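PDB 2YXH: MazG-related protein from Thermotoga maritima, which binds magnesium and probably hydrolyses nucleoside triphosphates to monophosphates and pyrophosphate, though this activity is unproven. Local coordinates for residues K21-I24 with E25-L28; L47-L50 with E51-I54; G73-L76 with E77-I80; K82-E85 with K86-R90; S101-E104 with A105-W109. The protein carries 1 engineered substitution. All blocks are in the same frame, centred on the assembly; numbering follows the deposited sequence.

Interaction 1: K21-I24 with E25-L28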
loop_
_atom_site.group_PDB
_atom_site.type_symbol
_atom_site.label_atom_id
_atom_site.label_comp_id
_atom_site.label_asym_id
_atom_site.label_seq_id
_atom_site.Cartn_x
_atom_site.Cartn_y
_atom_site.Cartn_z
ATOM N N LYS A 21 10.541 12.963 11.973
ATOM C CA LYS A 21 10.134 12.685 13.313
ATOM C C LYS A 21 9.226 11.490 13.467
ATOM O O LYS A 21 8.945 11.103 14.617
ATOM C CB LYS A 21 9.530 13.926 13.987
ATOM C CG LYS A 21 10.582 15.094 14.208
ATOM C CD LYS A 21 11.903 14.514 14.823
ATOM C CE LYS A 21 13.240 15.293 14.589
ATOM N NZ LYS A 21 14.409 14.252 14.457
ATOM N N GLN A 22 8.723 10.922 12.363
ATOM C CA GLN A 22 7.816 9.736 12.417
ATOM C C GLN A 22 8.555 8.372 12.490
ATOM O O GLN A 22 9.503 8.098 11.755
ATOM C CB GLN A 22 6.766 9.718 11.262
ATOM C CG GLN A 22 6.165 11.057 10.913
ATOM C CD GLN A 22 5.692 11.809 12.126
ATOM O OE1 GLN A 22 4.793 11.321 12.870
ATOM N NE2 GLN A 22 6.290 13.009 12.371
ATOM N N SER A 23 8.117 7.504 13.375
ATOM C CA SER A 23 8.676 6.149 13.417
ATOM C C SER A 23 7.760 5.241 12.591
ATOM O O SER A 23 6.593 5.555 12.326
ATOM C CB SER A 23 8.717 5.629 14.854
ATOM O OG SER A 23 7.393 5.486 15.287
ATOM N N ILE A 24 8.297 4.111 12.180
ATOM C CA ILE A 24 7.518 3.099 11.450
ATOM C C ILE A 24 6.265 2.697 12.179
ATOM O O ILE A 24 5.197 2.579 11.600
ATOM C CB ILE A 24 8.430 1.898 10.996
ATOM C CG1 ILE A 24 7.828 1.158 9.805
ATOM C CG2 ILE A 24 8.819 0.993 12.124
ATOM C CD1 ILE A 24 8.852 0.267 9.119
ATOM N N GLU A 25 6.391 2.543 13.478
ATOM C CA GLU A 25 5.251 2.380 14.376
ATOM C C GLU A 25 4.169 3.403 14.177
ATOM O O GLU A 25 3.004 3.089 14.017
ATOM C CB GLU A 25 5.732 2.441 15.823
ATOM C CG GLU A 25 6.450 1.120 16.264
ATOM C CD GLU A 25 7.991 1.208 16.351
ATOM O OE1 GLU A 25 8.627 2.103 15.751
ATOM O OE2 GLU A 25 8.569 0.347 17.076
ATOM N N THR A 26 4.560 4.646 14.158
ATOM C CA THR A 26 3.592 5.706 14.023
ATOM C C THR A 26 2.934 5.625 12.632
ATOM O O THR A 26 1.729 5.861 12.461
ATOM C CB THR A 26 4.288 7.096 14.196
ATOM O OG1 THR A 26 4.777 7.224 15.528
ATOM C CG2 THR A 26 3.286 8.168 14.041
ATOM N N LEU A 27 3.760 5.321 11.635
ATOM C CA LEU A 27 3.269 5.231 10.306
ATOM C C LEU A 27 2.337 4.031 10.117
ATOM O O LEU A 27 1.313 4.107 9.393
ATOM C CB LEU A 27 4.444 5.221 9.359
ATOM C CG LEU A 27 5.145 6.576 9.456
ATOM C CD1 LEU A 27 6.558 6.603 8.607
ATOM C CD2 LEU A 27 4.115 7.680 9.102
ATOM N N LEU A 28 2.699 2.945 10.788
ATOM C CA LEU A 28 1.859 1.761 10.796
ATOM C C LEU A 28 0.456 2.067 11.257
ATOM O O LEU A 28 -0.510 1.598 10.639
ATOM C CB LEU A 28 2.470 0.645 11.618
ATOM C CG LEU A 28 3.458 -0.136 10.800
ATOM C CD1 LEU A 28 4.263 -1.025 11.647
ATOM C CD2 LEU A 28 2.737 -0.933 9.633
#

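Interaction 2: L47-L50 with E51-I54. With MG (magnesium ion), chain D.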
loop_
_atom_site.group_PDB
_atom_site.type_symbol
_atom_site.label_atom_id
_atom_site.label_comp_id
_atom_site.label_asym_id
_atom_site.label_seq_id
_atom_site.Cartn_x
_atom_site.Cartn_y
_atom_site.Cartn_z
ATOM N N LEU A 47 -18.512 6.880 -3.392
ATOM C CA LEU A 47 -17.539 6.512 -4.351
ATOM C C LEU A 47 -16.365 7.523 -4.460
ATOM O O LEU A 47 -15.176 7.125 -4.675
ATOM C CB LEU A 47 -18.225 6.311 -5.698
ATOM C CG LEU A 47 -19.299 5.257 -5.867
ATOM C CD1 LEU A 47 -19.604 5.215 -7.314
ATOM C CD2 LEU A 47 -18.749 3.898 -5.296
ATOM N N ALA A 48 -16.701 8.829 -4.374
ATOM C CA ALA A 48 -15.677 9.919 -4.386
ATOM C C ALA A 48 -14.770 9.792 -3.163
ATOM O O ALA A 48 -13.567 10.014 -3.269
ATOM C CB ALA A 48 -16.312 11.274 -4.356
ATOM N N ASN A 49 -15.344 9.409 -2.007
ATOM C CA ASN A 49 -14.547 9.291 -0.817
ATOM C C ASN A 49 -13.767 7.993 -0.905
ATOM O O ASN A 49 -12.637 7.938 -0.477
ATOM C CB ASN A 49 -15.408 9.313 0.454
ATOM C CG ASN A 49 -14.546 9.267 1.759
ATOM O OD1 ASN A 49 -13.657 10.122 1.996
ATOM N ND2 ASN A 49 -14.847 8.317 2.627
ATOM N N LEU A 50 -14.369 6.938 -1.487
ATOM C CA LEU A 50 -13.674 5.644 -1.556
ATOM C C LEU A 50 -12.382 5.914 -2.378
ATOM O O LEU A 50 -11.307 5.445 -2.007
ATOM C CB LEU A 50 -14.554 4.505 -2.118
ATOM C CG LEU A 50 -13.894 3.107 -2.187
ATOM C CD1 LEU A 50 -13.205 2.554 -0.956
ATOM C CD2 LEU A 50 -14.965 2.137 -2.702
ATOM N N GLU A 51 -12.520 6.734 -3.430
ATOM C CA GLU A 51 -11.413 6.976 -4.289
ATOM C C GLU A 51 -10.302 7.791 -3.578
ATOM O O GLU A 51 -9.146 7.459 -3.684
ATOM C CB GLU A 51 -11.858 7.708 -5.527
ATOM C CG GLU A 51 -10.732 8.167 -6.396
ATOM C CD GLU A 51 -11.278 9.061 -7.516
ATOM O OE1 GLU A 51 -11.666 10.199 -7.180
ATOM O OE2 GLU A 51 -11.337 8.645 -8.707
ATOM N N GLU A 52 -10.659 8.831 -2.869
ATOM C CA GLU A 52 -9.793 9.436 -1.950
ATOM C C GLU A 52 -9.082 8.492 -0.976
ATOM O O GLU A 52 -7.897 8.533 -0.886
ATOM C CB GLU A 52 -10.501 10.567 -1.212
ATOM C CG GLU A 52 -9.509 11.494 -0.319
ATOM C CD GLU A 52 -10.155 12.084 1.010
ATOM O OE1 GLU A 52 -11.402 12.240 1.068
ATOM O OE2 GLU A 52 -9.394 12.427 1.958
ATOM N N GLU A 53 -9.800 7.738 -0.140
ATOM C CA GLU A 53 -9.141 6.922 0.794
ATOM C C GLU A 53 -8.237 5.820 0.144
ATOM O O GLU A 53 -7.220 5.420 0.734
ATOM C CB GLU A 53 -10.215 6.297 1.687
ATOM C CG GLU A 53 -11.204 7.414 2.184
ATOM C CD GLU A 53 -10.468 8.480 3.023
ATOM O OE1 GLU A 53 -9.302 8.260 3.427
ATOM O OE2 GLU A 53 -11.017 9.572 3.267
ATOM N N ILE A 54 -8.672 5.242 -0.969
ATOM C CA ILE A 54 -7.755 4.287 -1.666
ATOM C C ILE A 54 -6.378 4.981 -1.888
ATOM O O ILE A 54 -5.303 4.454 -1.555
ATOM C CB ILE A 54 -8.365 3.746 -2.962
ATOM C CG1 ILE A 54 -9.568 2.811 -2.587
ATOM C CG2 ILE A 54 -7.304 2.884 -3.712
ATOM C CD1 ILE A 54 -9.182 1.581 -1.726
HETATM MG MG MG D . -7.808 9.418 4.242
HETATM O O HOH W 1 -12.758 11.636 -5.316
HETATM O O HOH W 2 -9.334 11.161 4.150
HETATM O O HOH W 3 -6.420 10.717 5.494
#

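Interaction 3: G73-L76 with E77-I80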
loop_
_atom_site.group_PDB
_atom_site.type_symbol
_atom_site.label_atom_id
_atom_site.label_comp_id
_atom_site.label_asym_id
_atom_site.label_seq_id
_atom_site.Cartn_x
_atom_site.Cartn_y
_atom_site.Cartn_z
ATOM N N GLY A 73 16.984 -0.165 6.682
ATOM C CA GLY A 73 17.679 -0.360 5.390
ATOM C C GLY A 73 16.937 -1.276 4.424
ATOM O O GLY A 73 17.479 -1.686 3.390
ATOM N N ILE A 74 15.654 -1.514 4.652
ATOM C CA ILE A 74 14.864 -2.342 3.702
ATOM C C ILE A 74 14.755 -1.731 2.271
ATOM O O ILE A 74 14.214 -0.647 2.068
ATOM C CB ILE A 74 13.407 -2.614 4.202
ATOM C CG1 ILE A 74 13.350 -3.160 5.644
ATOM C CG2 ILE A 74 12.743 -3.616 3.320
ATOM C CD1 ILE A 74 14.192 -4.482 5.912
ATOM N N ASP A 75 15.172 -2.466 1.271
ATOM C CA ASP A 75 15.084 -1.976 -0.103
ATOM C C ASP A 75 13.691 -2.383 -0.619
ATOM O O ASP A 75 13.350 -3.527 -0.505
ATOM C CB ASP A 75 16.147 -2.726 -0.868
ATOM C CG ASP A 75 16.270 -2.305 -2.300
ATOM O OD1 ASP A 75 15.645 -1.355 -2.767
ATOM O OD2 ASP A 75 17.078 -2.933 -2.966
ATOM N N LEU A 76 12.943 -1.455 -1.224
ATOM C CA LEU A 76 11.569 -1.700 -1.619
ATOM C C LEU A 76 11.525 -2.607 -2.814
ATOM O O LEU A 76 10.679 -3.482 -2.856
ATOM C CB LEU A 76 10.821 -0.400 -1.970
ATOM C CG LEU A 76 9.400 -0.607 -2.530
ATOM C CD1 LEU A 76 8.496 -1.110 -1.382
ATOM C CD2 LEU A 76 8.839 0.642 -3.033
ATOM N N GLU A 77 12.407 -2.395 -3.808
ATOM C CA GLU A 77 12.481 -3.348 -4.899
ATOM C C GLU A 77 12.835 -4.722 -4.349
ATOM O O GLU A 77 12.184 -5.683 -4.654
ATOM C CB GLU A 77 13.429 -2.894 -6.030
ATOM C CG GLU A 77 13.376 -1.398 -6.322
ATOM C CD GLU A 77 11.951 -0.927 -6.734
ATOM O OE1 GLU A 77 11.459 -1.626 -7.676
ATOM O OE2 GLU A 77 11.333 0.087 -6.156
ATOM N N SER A 78 13.797 -4.867 -3.474
ATOM C CA SER A 78 13.925 -6.201 -2.972
ATOM C C SER A 78 12.654 -6.727 -2.347
ATOM O O SER A 78 12.347 -7.917 -2.516
ATOM C CB SER A 78 15.040 -6.325 -1.969
ATOM O OG SER A 78 16.217 -6.190 -2.704
ATOM N N ALA A 79 11.951 -5.896 -1.559
ATOM C CA ALA A 79 10.840 -6.373 -0.709
ATOM C C ALA A 79 9.729 -6.793 -1.639
ATOM O O ALA A 79 9.070 -7.804 -1.425
ATOM C CB ALA A 79 10.371 -5.306 0.256
ATOM N N ILE A 80 9.560 -5.996 -2.686
ATOM C CA ILE A 80 8.619 -6.298 -3.769
ATOM C C ILE A 80 9.023 -7.534 -4.530
ATOM O O ILE A 80 8.165 -8.348 -4.761
ATOM C CB ILE A 80 8.322 -5.111 -4.729
ATOM C CG1 ILE A 80 7.701 -3.956 -3.912
ATOM C CG2 ILE A 80 7.396 -5.554 -5.862
ATOM C CD1 ILE A 80 7.627 -2.580 -4.605
#

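Interaction 4: K82-E85 with K86-R90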
loop_
_atom_site.group_PDB
_atom_site.type_symbol
_atom_site.label_atom_id
_atom_site.label_comp_id
_atom_site.label_asym_id
_atom_site.label_seq_id
_atom_site.Cartn_x
_atom_site.Cartn_y
_atom_site.Cartn_z
ATOM N N LYS A 82 10.614 -10.017 -3.624
ATOM C CA LYS A 82 10.377 -11.119 -2.812
ATOM C C LYS A 82 8.879 -11.561 -2.816
ATOM O O LYS A 82 8.597 -12.749 -2.832
ATOM C CB LYS A 82 10.818 -10.791 -1.431
ATOM C CG LYS A 82 11.169 -11.987 -0.576
ATOM C CD LYS A 82 12.706 -12.195 -0.479
ATOM C CE LYS A 82 13.374 -10.851 -0.703
ATOM N NZ LYS A 82 14.777 -10.764 -0.193
ATOM N N VAL A 83 7.926 -10.617 -2.691
ATOM C CA VAL A 83 6.513 -10.985 -2.473
ATOM C C VAL A 83 6.051 -11.518 -3.856
ATOM O O VAL A 83 5.243 -12.411 -3.935
ATOM C CB VAL A 83 5.609 -9.776 -1.979
ATOM C CG1 VAL A 83 5.585 -8.651 -3.126
ATOM C CG2 VAL A 83 4.190 -10.255 -1.478
ATOM N N VAL A 84 6.602 -10.980 -4.938
ATOM C CA VAL A 84 6.332 -11.524 -6.195
ATOM C C VAL A 84 6.802 -13.017 -6.368
ATOM O O VAL A 84 6.134 -13.820 -7.024
ATOM C CB VAL A 84 6.982 -10.669 -7.257
ATOM C CG1 VAL A 84 7.094 -11.427 -8.476
ATOM C CG2 VAL A 84 6.040 -9.459 -7.510
ATOM N N GLU A 85 7.965 -13.334 -5.814
ATOM C CA GLU A 85 8.393 -14.707 -5.820
ATOM C C GLU A 85 7.398 -15.537 -5.074
ATOM O O GLU A 85 7.094 -16.634 -5.501
ATOM C CB GLU A 85 9.658 -14.874 -5.009
ATOM C CG GLU A 85 10.855 -14.755 -5.827
ATOM C CD GLU A 85 12.080 -14.436 -4.989
ATOM O OE1 GLU A 85 12.249 -14.987 -3.873
ATOM O OE2 GLU A 85 12.858 -13.633 -5.462
ATOM N N LYS A 86 6.946 -15.031 -3.927
ATOM C CA LYS A 86 6.111 -15.848 -3.052
ATOM C C LYS A 86 4.790 -16.142 -3.786
ATOM O O LYS A 86 4.480 -17.269 -4.097
ATOM C CB LYS A 86 5.889 -15.123 -1.739
ATOM C CG LYS A 86 5.046 -15.811 -0.731
ATOM C CD LYS A 86 4.543 -14.797 0.253
ATOM C CE LYS A 86 5.351 -14.741 1.487
ATOM N NZ LYS A 86 4.661 -13.825 2.505
ATOM N N ILE A 87 4.060 -15.103 -4.126
ATOM C CA ILE A 87 2.832 -15.226 -4.895
ATOM C C ILE A 87 2.939 -16.155 -6.071
ATOM O O ILE A 87 2.070 -16.994 -6.248
ATOM C CB ILE A 87 2.360 -13.775 -5.409
ATOM C CG1 ILE A 87 2.023 -12.894 -4.216
ATOM C CG2 ILE A 87 1.074 -13.845 -6.238
ATOM C CD1 ILE A 87 1.254 -13.745 -2.998
ATOM N N SER A 88 3.983 -15.972 -6.905
ATOM C CA SER A 88 4.125 -16.712 -8.164
ATOM C C SER A 88 4.324 -18.148 -7.858
ATOM O O SER A 88 3.839 -19.056 -8.538
ATOM C CB SER A 88 5.314 -16.216 -9.038
ATOM O OG SER A 88 5.351 -14.796 -9.030
ATOM N N HIS A 89 5.055 -18.367 -6.790
ATOM C CA HIS A 89 5.220 -19.683 -6.378
ATOM C C HIS A 89 3.916 -20.292 -5.844
ATOM O O HIS A 89 3.541 -21.374 -6.333
ATOM C CB HIS A 89 6.342 -19.793 -5.403
ATOM C CG HIS A 89 6.552 -21.192 -4.962
ATOM N ND1 HIS A 89 7.034 -22.178 -5.818
ATOM C CD2 HIS A 89 6.287 -21.790 -3.784
ATOM C CE1 HIS A 89 7.063 -23.320 -5.158
ATOM N NE2 HIS A 89 6.631 -23.107 -3.924
ATOM N N ARG A 90 3.265 -19.670 -4.839
ATOM C CA ARG A 90 1.972 -20.121 -4.337
ATOM C C ARG A 90 0.768 -20.253 -5.281
ATOM O O ARG A 90 -0.101 -21.151 -5.118
ATOM C CB ARG A 90 1.533 -19.357 -3.084
ATOM C CG ARG A 90 2.555 -19.445 -1.976
ATOM C CD ARG A 90 2.202 -18.640 -0.756
ATOM N NE ARG A 90 3.147 -18.908 0.347
ATOM C CZ ARG A 90 3.032 -18.454 1.604
ATOM N NH1 ARG A 90 2.015 -17.698 1.977
ATOM N NH2 ARG A 90 3.953 -18.786 2.503
#

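Interaction 5: S101-E104 with A105-W109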
loop_
_atom_site.group_PDB
_atom_site.type_symbol
_atom_site.label_atom_id
_atom_site.label_comp_id
_atom_site.label_asym_id
_atom_site.label_seq_id
_atom_site.Cartn_x
_atom_site.Cartn_y
_atom_site.Cartn_z
ATOM N N SER A 101 -10.470 -24.288 -11.092
ATOM C CA SER A 101 -11.551 -24.153 -10.092
ATOM C C SER A 101 -10.999 -23.752 -8.729
ATOM O O SER A 101 -9.856 -24.031 -8.422
ATOM C CB SER A 101 -12.247 -25.501 -9.922
ATOM O OG SER A 101 -11.276 -26.419 -9.426
ATOM N N LEU A 102 -11.845 -23.180 -7.882
ATOM C CA LEU A 102 -11.417 -22.784 -6.572
ATOM C C LEU A 102 -10.737 -23.990 -5.929
ATOM O O LEU A 102 -9.647 -23.832 -5.268
ATOM C CB LEU A 102 -12.622 -22.291 -5.723
ATOM C CG LEU A 102 -12.305 -21.760 -4.307
ATOM C CD1 LEU A 102 -11.327 -20.588 -4.341
ATOM C CD2 LEU A 102 -13.554 -21.405 -3.414
ATOM N N GLU A 103 -11.366 -25.187 -6.103
ATOM C CA GLU A 103 -10.881 -26.417 -5.378
ATOM C C GLU A 103 -9.493 -26.869 -5.913
ATOM O O GLU A 103 -8.561 -27.217 -5.174
ATOM C CB GLU A 103 -11.858 -27.598 -5.459
ATOM C CG GLU A 103 -11.122 -28.880 -5.952
ATOM C CD GLU A 103 -11.986 -30.080 -6.026
ATOM O OE1 GLU A 103 -11.416 -31.165 -6.270
ATOM O OE2 GLU A 103 -13.221 -29.966 -5.869
ATOM N N GLU A 104 -9.363 -26.807 -7.222
ATOM C CA GLU A 104 -8.095 -27.093 -7.768
ATOM C C GLU A 104 -7.018 -26.120 -7.153
ATOM O O GLU A 104 -6.006 -26.575 -6.550
ATOM C CB GLU A 104 -8.219 -27.054 -9.305
ATOM C CG GLU A 104 -9.132 -28.204 -9.875
ATOM C CD GLU A 104 -9.221 -28.274 -11.436
ATOM O OE1 GLU A 104 -9.045 -27.244 -12.184
ATOM O OE2 GLU A 104 -9.527 -29.382 -11.915
ATOM N N ALA A 105 -7.256 -24.794 -7.294
ATOM C CA ALA A 105 -6.422 -23.703 -6.760
ATOM C C ALA A 105 -6.074 -23.922 -5.311
ATOM O O ALA A 105 -4.883 -23.813 -4.914
ATOM C CB ALA A 105 -7.144 -22.327 -6.915
ATOM N N GLU A 106 -7.063 -24.255 -4.482
ATOM C CA GLU A 106 -6.669 -24.442 -3.098
ATOM C C GLU A 106 -5.744 -25.652 -2.869
ATOM O O GLU A 106 -4.813 -25.565 -2.071
ATOM C CB GLU A 106 -7.837 -24.534 -2.179
ATOM C CG GLU A 106 -8.853 -25.544 -2.539
ATOM C CD GLU A 106 -10.015 -25.596 -1.509
ATOM O OE1 GLU A 106 -9.704 -25.921 -0.299
ATOM O OE2 GLU A 106 -11.197 -25.306 -1.916
ATOM N N LYS A 107 -6.014 -26.766 -3.543
ATOM C CA LYS A 107 -5.241 -27.988 -3.340
ATOM C C LYS A 107 -3.820 -27.632 -3.679
ATOM O O LYS A 107 -2.900 -27.965 -2.923
ATOM C CB LYS A 107 -5.751 -29.079 -4.270
ATOM C CG LYS A 107 -6.993 -29.743 -3.800
ATOM C CD LYS A 107 -7.086 -31.113 -4.389
ATOM C CE LYS A 107 -8.550 -31.448 -4.707
ATOM N NZ LYS A 107 -8.699 -32.738 -5.539
ATOM N N ILE A 108 -3.616 -26.881 -4.775
ATOM C CA ILE A 108 -2.277 -26.440 -5.072
ATOM C C ILE A 108 -1.712 -25.597 -3.934
ATOM O O ILE A 108 -0.619 -25.830 -3.408
ATOM C CB ILE A 108 -2.242 -25.650 -6.347
ATOM C CG1 ILE A 108 -2.746 -26.542 -7.507
ATOM C CG2 ILE A 108 -0.824 -25.054 -6.530
ATOM C CD1 ILE A 108 -2.395 -26.056 -8.975
ATOM N N TRP A 109 -2.525 -24.667 -3.480
ATOM C CA TRP A 109 -2.025 -23.686 -2.603
ATOM C C TRP A 109 -1.662 -24.327 -1.250
ATOM O O TRP A 109 -0.643 -23.971 -0.620
ATOM C CB TRP A 109 -3.048 -22.566 -2.474
ATOM C CG TRP A 109 -2.609 -21.505 -1.597
ATOM C CD1 TRP A 109 -1.868 -20.413 -1.928
ATOM C CD2 TRP A 109 -2.846 -21.425 -0.183
ATOM N NE1 TRP A 109 -1.665 -19.625 -0.827
ATOM C CE2 TRP A 109 -2.258 -20.212 0.261
ATOM C CE3 TRP A 109 -3.573 -22.228 0.738
ATOM C CZ2 TRP A 109 -2.342 -19.778 1.609
ATOM C CZ3 TRP A 109 -3.678 -21.801 2.113
ATOM C CH2 TRP A 109 -3.057 -20.583 2.530
HETATM O O HOH W 4 -9.412 -31.217 -7.754
#

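Interaction 1: K21-I24 with E25-L28
The carbonyl oxygen of Ser23 takes two backbone N-H groups of the first turn of helix 24-43. The sound bond comes from Leu27 N, at 2.9 Å from Ser23 O, with the N-H pointing well at it (158°). Thr26 N lies equally near this oxygen, but its N-H is badly bent away and the bond is weak. One residue on, the next helical bond is shorter, with Leu28 N 2.7 Å from Ile24 O.

Ser23 sits at the N-cap position. Its hydroxyl lies between the backbone N and the carbonyl carbon (chi1 66°), which aims it at the helix start, where Ser23 OG and Thr26 OG1 share a hydrogen bond of 3.1 Å. The side chain of Glu25 folds back from its bend at chi2, bringing OE1 to 3.6 Å from Ser23 CB.

Gln22 comes in beside this turn. Its CB rests against Leu27, 4.0 Å from Leu27 CG, and its OE1 lies 3.7 Å from Thr26 CG2, while its NE2 is bonded to the carbonyl of Trp18. Ile24 and Leu27 pack on Val64 of helix 47-72, and Ile24 also meets Val42 of the second subunit.

The hydroxyl pair and the Ser23 carbonyl give the start of helix 24-43 polar partners of its own, which leaves Ile24, Leu27 and Leu28 to make apolar contacts with helix 47-72 and the second subunit.

Interaction 2: L47-L50 with E51-I54
Leu47 to Ile54 form the first two turns of helix 47-72, and each N-H from Glu51 to Ile54 bonds to the carbonyl four residues back, from Glu52 N at 3.2 Å from Ala48 O to Ile54 N at 2.8 Å from Leu50 O. Leu50 and Ile54 lie side by side on one flank, pointing the same way, with Leu50 CD1 4.0 Å from Ile54 CG1. Leu50 also packs on Val38 and Val42 of helix 24-43.

One water donates to both Ala48 O and Glu51 OE1, tying that carboxylate back to its own helix; Glu51 OE1 also meets Lys82 of the second subunit in a salt bridge.

Glu53 has CG opposite its carbonyl carbon (chi1 -48°) and bends at chi2 (-61°), which turns its carboxylate toward the metal. Its OE1 binds magnesium directly at 2.1 Å, whereas Glu53 OE2 accepts from a second water, 2.5 Å away, that is itself 2.3 Å from the magnesium ion. The same water donates to Glu52 OE2, which places Glu52 in the second shell, linked to the ion through this water, and Lys86 of the second subunit pairs with that oxygen.

Glu34, Glu37 and Asp56 complete the protein ligands. Two acidic pairs, Glu34 with Glu37 and Glu53 with Asp56, facing each other from neighbouring helices, make the ExxE...ExxD magnesium site of the MazG family.

Interaction 3: G73-L76 with E77-I80
Leu76 reaches forward along the helix to Ile80. Its CB merely starts the chain beside the peptide to Glu77, and the packing begins at CG. That atom, placed opposite the backbone nitrogen (chi1 174°), runs into the end of Ile80: Leu76 CG is 3.4 Å from Ile80 CD1, tighter than ordinary van der Waals packing. At the tip both methyls stay close to that same carbon, with Leu76 CD1 at 3.6 Å and Leu76 CD2 at 3.8 Å from Ile80 CD1; CD2 also lies 4.0 Å from Glu77 OE2. Outside the turn, Leu76 packs on Ala65 and on Ile58 of the second subunit.

Asp75 holds the N-cap position, and its carbonyl oxygen takes Ala79 N at 2.9 Å; its carboxylate is only loosely placed near the hydroxyl of Ser78. Across the cap, Ile74 CG2 meets Ala79 CB at 4.2 Å, the positions of a hydrophobic staple, here with a small alanine on the helix side.

Ile74 is also backbone-bonded to Ala68 and packs on it. Helix 47-72 ends at Gly73, whose positive phi of 66° leaves the helical path, and a new helix starts from the cap at Asp75, a tight turn between two helices.

Interaction 4: K82-E85 with K86-R90
Ser88 turns back on Val84, and two groups of the serine approach the Val84 carbonyl oxygen. The backbone bond is regular, with Ser88 N 3.0 Å from Val84 O. The hydroxyl also donates to this oxygen, carried there by a first torsion of -42°, but as modelled the bond is very short and its exact length is doubtful.

Neighbouring turns repeat the backbone pattern: Ile87 N lies 2.9 Å from Val83 O, and His89 N 3.0 Å from Glu85 O. On the apolar flank, Val83 CG2 and Ile87 CG1 meet loosely at 4.4 Å. Val83 also packs on Gly55 and Ile87 on Tyr59, both of the second subunit, while Ile87 touches Leu94 of its own chain.

Lys86 leaves the helix with CG opposite its backbone nitrogen (chi1 179°) and bends at chi3. Its aliphatic part lies over one face of the Arg90 guanidinium, with CG 3.8 Å above that plane and toward its rim. Beyond the bend, NZ forms salt bridges with Asp56 and Glu52 of the second subunit. Lys82, one turn earlier, pairs with Glu51 of that subunit.

These lysines probably offset the charge of carboxylates at and around the partner's metal site, and the Lys86 side chain comes within about 5 Å of a bound magnesium ion. This is consistent with a magnesium site at the dimer interface, as in dimeric MazG proteins.

Interaction 5: S101-E104 with A105-W109
Ser101 and Glu104 open helix 102-113 with a cap, and Glu103 and Lys107 form an i to i+4 ion pair on its surface, well away from the annotated magnesium ligands. Ser101 holds the N-cap position. Its OG accepts Glu104 N at 2.9 Å, though that hydroxyl is crowded in the model and its place is less sure. In return, Glu104 stretches its extended side chain back toward Ser101, but the bond from Ser101 N to Glu104 OE1 is long and weak at 3.5 Å.

Together the two residues form a capping box. Ile100, just before the cap, touches Ala105, the pairing expected of a hydrophobic staple. Behind the box the helical ladder is regular, with Ala105 N 2.9 Å from Ser101 O and its N-H nearly straight on (167°).

Glu103 and Lys107 lie side by side and point the same way. Glu103 OE1 and Lys107 NZ make a salt bridge of 3.2 Å, weak as a hydrogen bond, with the flank of the lysine close by: Lys107 CE is 3.3 Å from Glu103 OE1. A water closes a small triangle, donating to Glu103 OE1 and accepting from Lys107 NZ at 2.8 Å.

Glu106 takes a different course. Its CG stands between backbone N and carbonyl carbon (chi1 53°), which directs the extended chain back along the preceding turn, with CG 3.1 Å from Glu103 O. On the side facing the loop before the helix, Ala105 and Ile108 meet Trp93, Ile108 also touches Trp96, and Ala105 packs against Pro17 of the second subunit.

In the fold
Interaction 2 carries the metal: Glu53 binds magnesium there. Interaction 4 answers it across the dimer, since Lys82 and Lys86 pair with Glu51 and Glu52 of the second subunit, and Lys86 also with the magnesium ligand Asp56, although within one chain the centres of the two contacts are about 29 Å apart. Interactions 1 and 3 mark the starts of helices 24-43 and 76-90, and their nearest atoms are about 7 Å apart; the side chain of Leu27 is about 6 Å from that of Asp60, a ligand of the other magnesium. Interaction 3 runs directly into interaction 4. Interaction 5, on the last helix, touches interaction 4 where Arg90 O packs on Trp109 CD1 at 3.7 Å.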